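Local coordinates for alcohol oxidase (Myceliophthora thermophila, PDB 6F74), which binds FAD and probably oxidises alcohols as a flavoprotein oxidase of the vanillyl-alcohol oxidase type, at residues Y216-G230 / D414-H426. Residues are numbered along the deposited sequence; the frame is centred on the assembly and turned at random.
Sequences YTVAQANNVIAVGGG and DYWSFYWAESGLH. With FAD (flavin-adenine dinucleotide), chain I.
Trp416 lies between Gln220 and Tyr415: CB of Gln220 sits over one face of the indole, 4.1 Å from the centroid of its five-membered ring, and CD2 of Tyr415 covers the opposite face. At the indole edge NE1 donates to Val224 O (2.8 Å), close to the ring plane, while the far edge, CZ3 and CH2, points at the face of Tyr216 in a T-shaped pair with planes at 60°. Tyr216 directs its own edge at the face of Tyr419, CE2 coming 3.4 Å from CZ of Tyr419. Ile225 places CG2 over the centre of the Tyr415 ring. With CG set beside its backbone N (chi1 -65°), Trp416 reaches across to the start of strand 224-225; an alanine here would probably leave Val224 O without this donor and open a gap between Gln220 and Tyr415. Gln220, extended, also accepts from Trp420 NE1 through OE1 (3.2 Å). Two phenols share one carbonyl: Gly229 O receives Tyr419 OH at 2.7 Å and Tyr216 OH at 2.6 Å. Gly230 O takes Ser423 OG on a lone pair and Leu425 N at 2.9 Å, while Gly230 N donates to flavin O4 (3.0 Å), tying the FAD-binding loop to the chain after helix 415-422. Asp414 caps that helix's N-terminus and, with Asn223, bonds to Asn307. Residues 216-221 and helix 415-422 run roughly antiparallel, at 147°. The contact thus joins the FAD-binding part of the chain to the seven-stranded sheet, whose outermost strand 403-412 packs on helix 415-422, while strand 179-185 lies against helix 212-221.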
loop_
_atom_site.group_PDB
_atom_site.type_symbol
_atom_site.label_atom_id
_atom_site.label_comp_id
_atom_site.label_asym_id
_atom_site.label_seq_id
_atom_site.Cartn_x
_atom_site.Cartn_y
_atom_site.Cartn_z
ATOM N N TYR A 216 -2.377 1.248 -16.988
ATOM C CA TYR A 216 -2.145 2.598 -17.484
ATOM C C TYR A 216 -1.882 2.687 -18.992
ATOM O O TYR A 216 -2.300 3.629 -19.648
ATOM C CB TYR A 216 -0.963 3.210 -16.716
ATOM C CG TYR A 216 -1.233 3.654 -15.281
ATOM C CD1 TYR A 216 -2.530 3.776 -14.751
ATOM C CD2 TYR A 216 -0.168 4.032 -14.475
ATOM C CE1 TYR A 216 -2.747 4.222 -13.463
ATOM C CE2 TYR A 216 -0.373 4.484 -13.185
ATOM C CZ TYR A 216 -1.648 4.586 -12.677
ATOM O OH TYR A 216 -1.811 5.070 -11.400
ATOM N N THR A 217 -1.158 1.715 -19.529
ATOM C CA THR A 217 -0.886 1.664 -20.975
ATOM C C THR A 217 -2.180 1.588 -21.809
ATOM O O THR A 217 -2.310 2.236 -22.837
ATOM C CB THR A 217 0.028 0.451 -21.264
ATOM O OG1 THR A 217 1.280 0.663 -20.616
ATOM C CG2 THR A 217 0.251 0.215 -22.773
ATOM N N VAL A 218 -3.141 0.798 -21.343
ATOM C CA VAL A 218 -4.439 0.659 -22.025
ATOM C C VAL A 218 -5.317 1.894 -21.836
ATOM O O VAL A 218 -5.994 2.340 -22.777
ATOM C CB VAL A 218 -5.160 -0.630 -21.580
ATOM C CG1 VAL A 218 -6.561 -0.717 -22.176
ATOM C CG2 VAL A 218 -4.342 -1.846 -22.023
ATOM N N ALA A 219 -5.344 2.445 -20.628
ATOM C CA ALA A 219 -6.103 3.681 -20.381
ATOM C C ALA A 219 -5.597 4.838 -21.266
ATOM O O ALA A 219 -6.392 5.591 -21.890
ATOM C CB ALA A 219 -6.027 4.060 -18.919
ATOM N N GLN A 220 -4.275 4.935 -21.364
ATOM C CA GLN A 220 -3.638 5.938 -22.216
ATOM C C GLN A 220 -3.957 5.751 -23.686
ATOM O O GLN A 220 -4.294 6.704 -24.378
ATOM C CB GLN A 220 -2.137 5.954 -21.976
ATOM C CG GLN A 220 -1.393 7.050 -22.730
ATOM C CD GLN A 220 -0.073 7.464 -22.060
ATOM O OE1 GLN A 220 0.238 7.073 -20.920
ATOM N NE2 GLN A 220 0.706 8.294 -22.766
ATOM N N ALA A 221 -3.912 4.513 -24.157
ATOM C CA ALA A 221 -4.268 4.216 -25.554
ATOM C C ALA A 221 -5.709 4.593 -25.866
ATOM O O ALA A 221 -6.028 4.867 -26.996
ATOM C CB ALA A 221 -4.039 2.735 -25.845
ATOM N N ASN A 222 -6.568 4.608 -24.851
ATOM C CA ASN A 222 -7.978 4.915 -25.023
ATOM C C ASN A 222 -8.388 6.290 -24.512
ATOM O O ASN A 222 -9.590 6.560 -24.367
ATOM C CB ASN A 222 -8.781 3.787 -24.371
ATOM C CG ASN A 222 -8.636 2.483 -25.134
ATOM O OD1 ASN A 222 -9.208 2.328 -26.214
ATOM N ND2 ASN A 222 -7.845 1.563 -24.602
ATOM N N ASN A 223 -7.401 7.169 -24.275
ATOM C CA ASN A 223 -7.656 8.536 -23.826
ATOM C C ASN A 223 -8.576 8.612 -22.589
ATOM O O ASN A 223 -9.491 9.428 -22.534
ATOM C CB ASN A 223 -8.228 9.358 -24.997
ATOM C CG ASN A 223 -8.130 10.873 -24.778
ATOM O OD1 ASN A 223 -7.247 11.364 -24.082
ATOM N ND2 ASN A 223 -9.054 11.618 -25.397
ATOM N N VAL A 224 -8.366 7.733 -21.613
ATOM C CA VAL A 224 -9.135 7.810 -20.370
ATOM C C VAL A 224 -8.199 7.805 -19.171
ATOM O O VAL A 224 -7.003 7.525 -19.282
ATOM C CB VAL A 224 -10.195 6.698 -20.250
ATOM C CG1 VAL A 224 -11.216 6.800 -21.390
ATOM C CG2 VAL A 224 -9.532 5.323 -20.220
ATOM N N ILE A 225 -8.774 8.111 -18.021
ATOM C CA ILE A 225 -8.051 8.179 -16.759
ATOM C C ILE A 225 -8.391 6.958 -15.927
ATOM O O ILE A 225 -9.542 6.757 -15.557
ATOM C CB ILE A 225 -8.390 9.459 -15.980
ATOM C CG1 ILE A 225 -7.983 10.690 -16.804
ATOM C CG2 ILE A 225 -7.664 9.482 -14.627
ATOM C CD1 ILE A 225 -8.356 12.015 -16.190
ATOM N N ALA A 226 -7.377 6.147 -15.660
ATOM C CA ALA A 226 -7.455 5.042 -14.736
ATOM C C ALA A 226 -6.874 5.567 -13.432
ATOM O O ALA A 226 -5.773 6.124 -13.401
ATOM C CB ALA A 226 -6.623 3.863 -15.235
ATOM N N VAL A 227 -7.642 5.388 -12.362
ATOM C CA VAL A 227 -7.311 5.900 -11.051
ATOM C C VAL A 227 -6.511 4.816 -10.302
ATOM O O VAL A 227 -7.086 3.990 -9.598
ATOM C CB VAL A 227 -8.576 6.336 -10.272
ATOM C CG1 VAL A 227 -8.192 7.031 -8.973
ATOM C CG2 VAL A 227 -9.406 7.292 -11.085
ATOM N N GLY A 228 -5.190 4.853 -10.498
ATOM C CA GLY A 228 -4.246 3.907 -9.912
ATOM C C GLY A 228 -3.375 4.625 -8.905
ATOM O O GLY A 228 -3.630 5.771 -8.558
ATOM N N GLY A 229 -2.320 3.959 -8.476
ATOM C CA GLY A 229 -1.372 4.507 -7.529
ATOM C C GLY A 229 -0.392 5.469 -8.155
ATOM O O GLY A 229 -0.215 5.565 -9.386
ATOM N N GLY A 230 0.281 6.184 -7.269
ATOM C CA GLY A 230 1.337 7.113 -7.660
ATOM C C GLY A 230 2.559 6.387 -8.177
ATOM O O GLY A 230 3.346 6.975 -8.922
ATOM N N ASP A 414 -2.965 17.218 -20.736
ATOM C CA ASP A 414 -3.825 16.054 -20.422
ATOM C C ASP A 414 -3.363 15.378 -19.156
ATOM O O ASP A 414 -2.339 15.760 -18.570
ATOM C CB ASP A 414 -3.913 15.028 -21.604
ATOM C CG ASP A 414 -2.839 13.945 -21.549
ATOM O OD1 ASP A 414 -1.651 14.290 -21.643
ATOM O OD2 ASP A 414 -3.179 12.748 -21.419
ATOM N N TYR A 415 -4.110 14.381 -18.709
ATOM C CA TYR A 415 -3.761 13.685 -17.499
ATOM C C TYR A 415 -2.404 12.952 -17.591
ATOM O O TYR A 415 -1.597 12.970 -16.649
ATOM C CB TYR A 415 -4.857 12.684 -17.127
ATOM C CG TYR A 415 -4.538 11.968 -15.847
ATOM C CD1 TYR A 415 -4.668 12.627 -14.621
ATOM C CD2 TYR A 415 -4.072 10.657 -15.847
ATOM C CE1 TYR A 415 -4.392 11.994 -13.429
ATOM C CE2 TYR A 415 -3.764 10.007 -14.660
ATOM C CZ TYR A 415 -3.920 10.683 -13.447
ATOM O OH TYR A 415 -3.643 10.068 -12.255
ATOM N N TRP A 416 -2.176 12.267 -18.706
ATOM C CA TRP A 416 -1.047 11.354 -18.789
ATOM C C TRP A 416 0.299 12.014 -18.915
ATOM O O TRP A 416 1.256 11.513 -18.312
ATOM C CB TRP A 416 -1.246 10.325 -19.883
ATOM C CG TRP A 416 -2.393 9.445 -19.542
ATOM C CD1 TRP A 416 -3.613 9.428 -20.147
ATOM C CD2 TRP A 416 -2.460 8.518 -18.467
ATOM N NE1 TRP A 416 -4.432 8.532 -19.517
ATOM C CE2 TRP A 416 -3.745 7.953 -18.486
ATOM C CE3 TRP A 416 -1.557 8.112 -17.473
ATOM C CZ2 TRP A 416 -4.153 7.003 -17.559
ATOM C CZ3 TRP A 416 -1.966 7.167 -16.550
ATOM C CH2 TRP A 416 -3.255 6.628 -16.595
ATOM N N SER A 417 0.398 13.116 -19.657
ATOM C CA SER A 417 1.663 13.870 -19.696
ATOM C C SER A 417 1.965 14.418 -18.286
ATOM O O SER A 417 3.125 14.421 -17.846
ATOM C CB SER A 417 1.613 14.998 -20.733
ATOM O OG SER A 417 0.632 15.986 -20.392
ATOM N N PHE A 418 0.912 14.847 -17.587
ATOM C CA PHE A 418 1.004 15.275 -16.196
ATOM C C PHE A 418 1.470 14.120 -15.311
ATOM O O PHE A 418 2.375 14.290 -14.487
ATOM C CB PHE A 418 -0.339 15.851 -15.670
ATOM C CG PHE A 418 -0.571 15.572 -14.207
ATOM C CD1 PHE A 418 0.152 16.254 -13.239
ATOM C CD2 PHE A 418 -1.455 14.571 -13.798
ATOM C CE1 PHE A 418 -0.012 15.954 -11.879
ATOM C CE2 PHE A 418 -1.622 14.267 -12.453
ATOM C CZ PHE A 418 -0.910 14.963 -11.489
ATOM N N TYR A 419 0.825 12.967 -15.464
ATOM C CA TYR A 419 1.046 11.848 -14.568
ATOM C C TYR A 419 2.505 11.458 -14.598
ATOM O O TYR A 419 3.145 11.302 -13.557
ATOM C CB TYR A 419 0.183 10.626 -14.917
ATOM C CG TYR A 419 0.472 9.461 -14.010
ATOM C CD1 TYR A 419 -0.083 9.394 -12.726
ATOM C CD2 TYR A 419 1.380 8.491 -14.374
ATOM C CE1 TYR A 419 0.222 8.342 -11.865
ATOM C CE2 TYR A 419 1.696 7.441 -13.528
ATOM C CZ TYR A 419 1.114 7.370 -12.272
ATOM O OH TYR A 419 1.468 6.327 -11.411
ATOM N N TRP A 420 3.014 11.268 -15.802
ATOM C CA TRP A 420 4.375 10.768 -15.963
ATOM C C TRP A 420 5.440 11.799 -15.596
ATOM O O TRP A 420 6.547 11.425 -15.193
ATOM C CB TRP A 420 4.578 10.230 -17.374
ATOM C CG TRP A 420 3.726 8.968 -17.624
ATOM C CD1 TRP A 420 2.671 8.826 -18.493
ATOM C CD2 TRP A 420 3.863 7.712 -16.968
ATOM N NE1 TRP A 420 2.152 7.554 -18.415
ATOM C CE2 TRP A 420 2.886 6.843 -17.506
ATOM C CE3 TRP A 420 4.751 7.218 -15.989
ATOM C CZ2 TRP A 420 2.755 5.518 -17.088
ATOM C CZ3 TRP A 420 4.627 5.907 -15.577
ATOM C CH2 TRP A 420 3.641 5.061 -16.133
ATOM N N ALA A 421 5.110 13.077 -15.732
ATOM C CA ALA A 421 6.015 14.147 -15.360
ATOM C C ALA A 421 6.087 14.336 -13.843
ATOM O O ALA A 421 7.146 14.514 -13.321
ATOM C CB ALA A 421 5.588 15.436 -16.038
ATOM N N GLU A 422 4.945 14.289 -13.167
ATOM C CA GLU A 422 4.833 14.648 -11.759
ATOM C C GLU A 422 4.690 13.465 -10.816
ATOM O O GLU A 422 4.835 13.617 -9.601
ATOM C CB GLU A 422 3.633 15.570 -11.595
ATOM C CG GLU A 422 3.711 16.826 -12.468
ATOM C CD GLU A 422 4.660 17.881 -11.938
ATOM O OE1 GLU A 422 5.172 17.751 -10.782
ATOM O OE2 GLU A 422 4.911 18.860 -12.668
ATOM N N SER A 423 4.399 12.286 -11.361
ATOM C CA SER A 423 4.118 11.085 -10.555
ATOM C C SER A 423 4.730 9.880 -11.304
ATOM O O SER A 423 5.762 10.034 -11.973
ATOM C CB SER A 423 2.602 10.995 -10.246
ATOM O OG SER A 423 2.209 9.788 -9.582
ATOM N N GLY A 424 4.128 8.698 -11.215
ATOM C CA GLY A 424 4.669 7.519 -11.895
ATOM C C GLY A 424 6.035 7.173 -11.301
ATOM O O GLY A 424 7.020 7.031 -12.022
ATOM N N LEU A 425 6.071 7.076 -9.977
ATOM C CA LEU A 425 7.326 6.940 -9.246
ATOM C C LEU A 425 7.849 5.501 -9.244
ATOM O O LEU A 425 7.069 4.517 -9.241
ATOM C CB LEU A 425 7.153 7.442 -7.807
ATOM C CG LEU A 425 6.662 8.891 -7.633
ATOM C CD1 LEU A 425 6.469 9.243 -6.181
ATOM C CD2 LEU A 425 7.605 9.917 -8.309
ATOM N N HIS A 426 9.170 5.404 -9.258
ATOM C CA HIS A 426 9.885 4.138 -9.173
ATOM C C HIS A 426 11.042 4.416 -8.186
ATOM O O HIS A 426 12.208 4.308 -8.530
ATOM C CB HIS A 426 10.435 3.791 -10.559
ATOM C CG HIS A 426 10.909 2.376 -10.683
ATOM N ND1 HIS A 426 12.051 1.875 -10.068
ATOM C CD2 HIS A 426 10.376 1.345 -11.380
ATOM C CE1 HIS A 426 12.168 0.584 -10.349
ATOM N NE2 HIS A 426 11.200 0.254 -11.196
HETATM P PA FAD I . 0.949 -8.047 -2.459
HETATM O O1A FAD I . 2.068 -8.061 -1.421
HETATM O O2A FAD I . 1.123 -8.952 -3.638
HETATM O O5B FAD I . -0.393 -8.385 -1.700
HETATM C C5B FAD I . -0.872 -7.503 -0.723
HETATM C C4B FAD I . -1.986 -8.185 0.052
HETATM O O4B FAD I . -3.041 -8.418 -0.865
HETATM C C3B FAD I . -1.661 -9.533 0.643
HETATM O O3B FAD I . -2.497 -9.707 1.793
HETATM C C2B FAD I . -2.124 -10.522 -0.398
HETATM O O2B FAD I . -2.594 -11.775 0.116
HETATM C C1B FAD I . -3.302 -9.807 -1.001
HETATM N N9A FAD I . -3.567 -10.074 -2.419
HETATM C C8A FAD I . -2.818 -9.689 -3.461
HETATM N N7A FAD I . -3.380 -10.071 -4.624
HETATM C C5A FAD I . -4.510 -10.700 -4.314
HETATM C C6A FAD I . -5.570 -11.332 -5.099
HETATM N N6A FAD I . -5.441 -11.313 -6.445
HETATM N N1A FAD I . -6.600 -11.902 -4.421
HETATM C C2A FAD I . -6.655 -11.880 -3.064
HETATM N N3A FAD I . -5.717 -11.290 -2.278
HETATM C C4A FAD I . -4.644 -10.694 -2.860
HETATM N N1 FAD I . -0.390 2.382 -2.167
HETATM C C2 FAD I . -1.103 3.487 -2.480
HETATM O O2 FAD I . -2.275 3.596 -2.035
HETATM N N3 FAD I . -0.609 4.458 -3.273
HETATM C C4 FAD I . 0.636 4.414 -3.778
HETATM O O4 FAD I . 1.099 5.325 -4.497
HETATM C C4X FAD I . 1.491 3.248 -3.468
HETATM N N5 FAD I . 2.751 3.153 -3.939
HETATM C C5X FAD I . 3.507 2.066 -3.645
HETATM C C6 FAD I . 4.801 1.974 -4.156
HETATM C C7 FAD I . 5.607 0.878 -3.901
HETATM C C7M FAD I . 6.985 0.953 -4.510
HETATM C C8 FAD I . 5.078 -0.244 -3.074
HETATM C C8M FAD I . 5.879 -1.506 -2.786
HETATM C C9 FAD I . 3.797 -0.146 -2.542
HETATM C C9A FAD I . 2.968 0.961 -2.795
HETATM N N10 FAD I . 1.642 1.080 -2.295
HETATM C C10 FAD I . 0.886 2.217 -2.612
HETATM C "C1'" FAD I . 1.040 0.089 -1.372
HETATM C "C2'" FAD I . 0.124 -0.963 -1.904
HETATM O "O2'" FAD I . -1.167 -0.372 -2.033
HETATM C "C3'" FAD I . 0.029 -2.110 -0.892
HETATM O "O3'" FAD I . 1.332 -2.578 -0.499
HETATM C "C4'" FAD I . -0.798 -3.270 -1.428
HETATM O "O4'" FAD I . -0.865 -4.305 -0.442
HETATM C "C5'" FAD I . -0.221 -3.808 -2.728
HETATM O "O5'" FAD I . -1.011 -4.879 -3.215
HETATM P P FAD I . -0.202 -5.932 -4.076
HETATM O O1P FAD I . 0.625 -5.219 -5.110
HETATM O O2P FAD I . -1.188 -6.971 -4.497
HETATM O O3P FAD I . 0.796 -6.504 -2.939
HETATM O O HOH W 1 -3.802 7.404 -11.940
#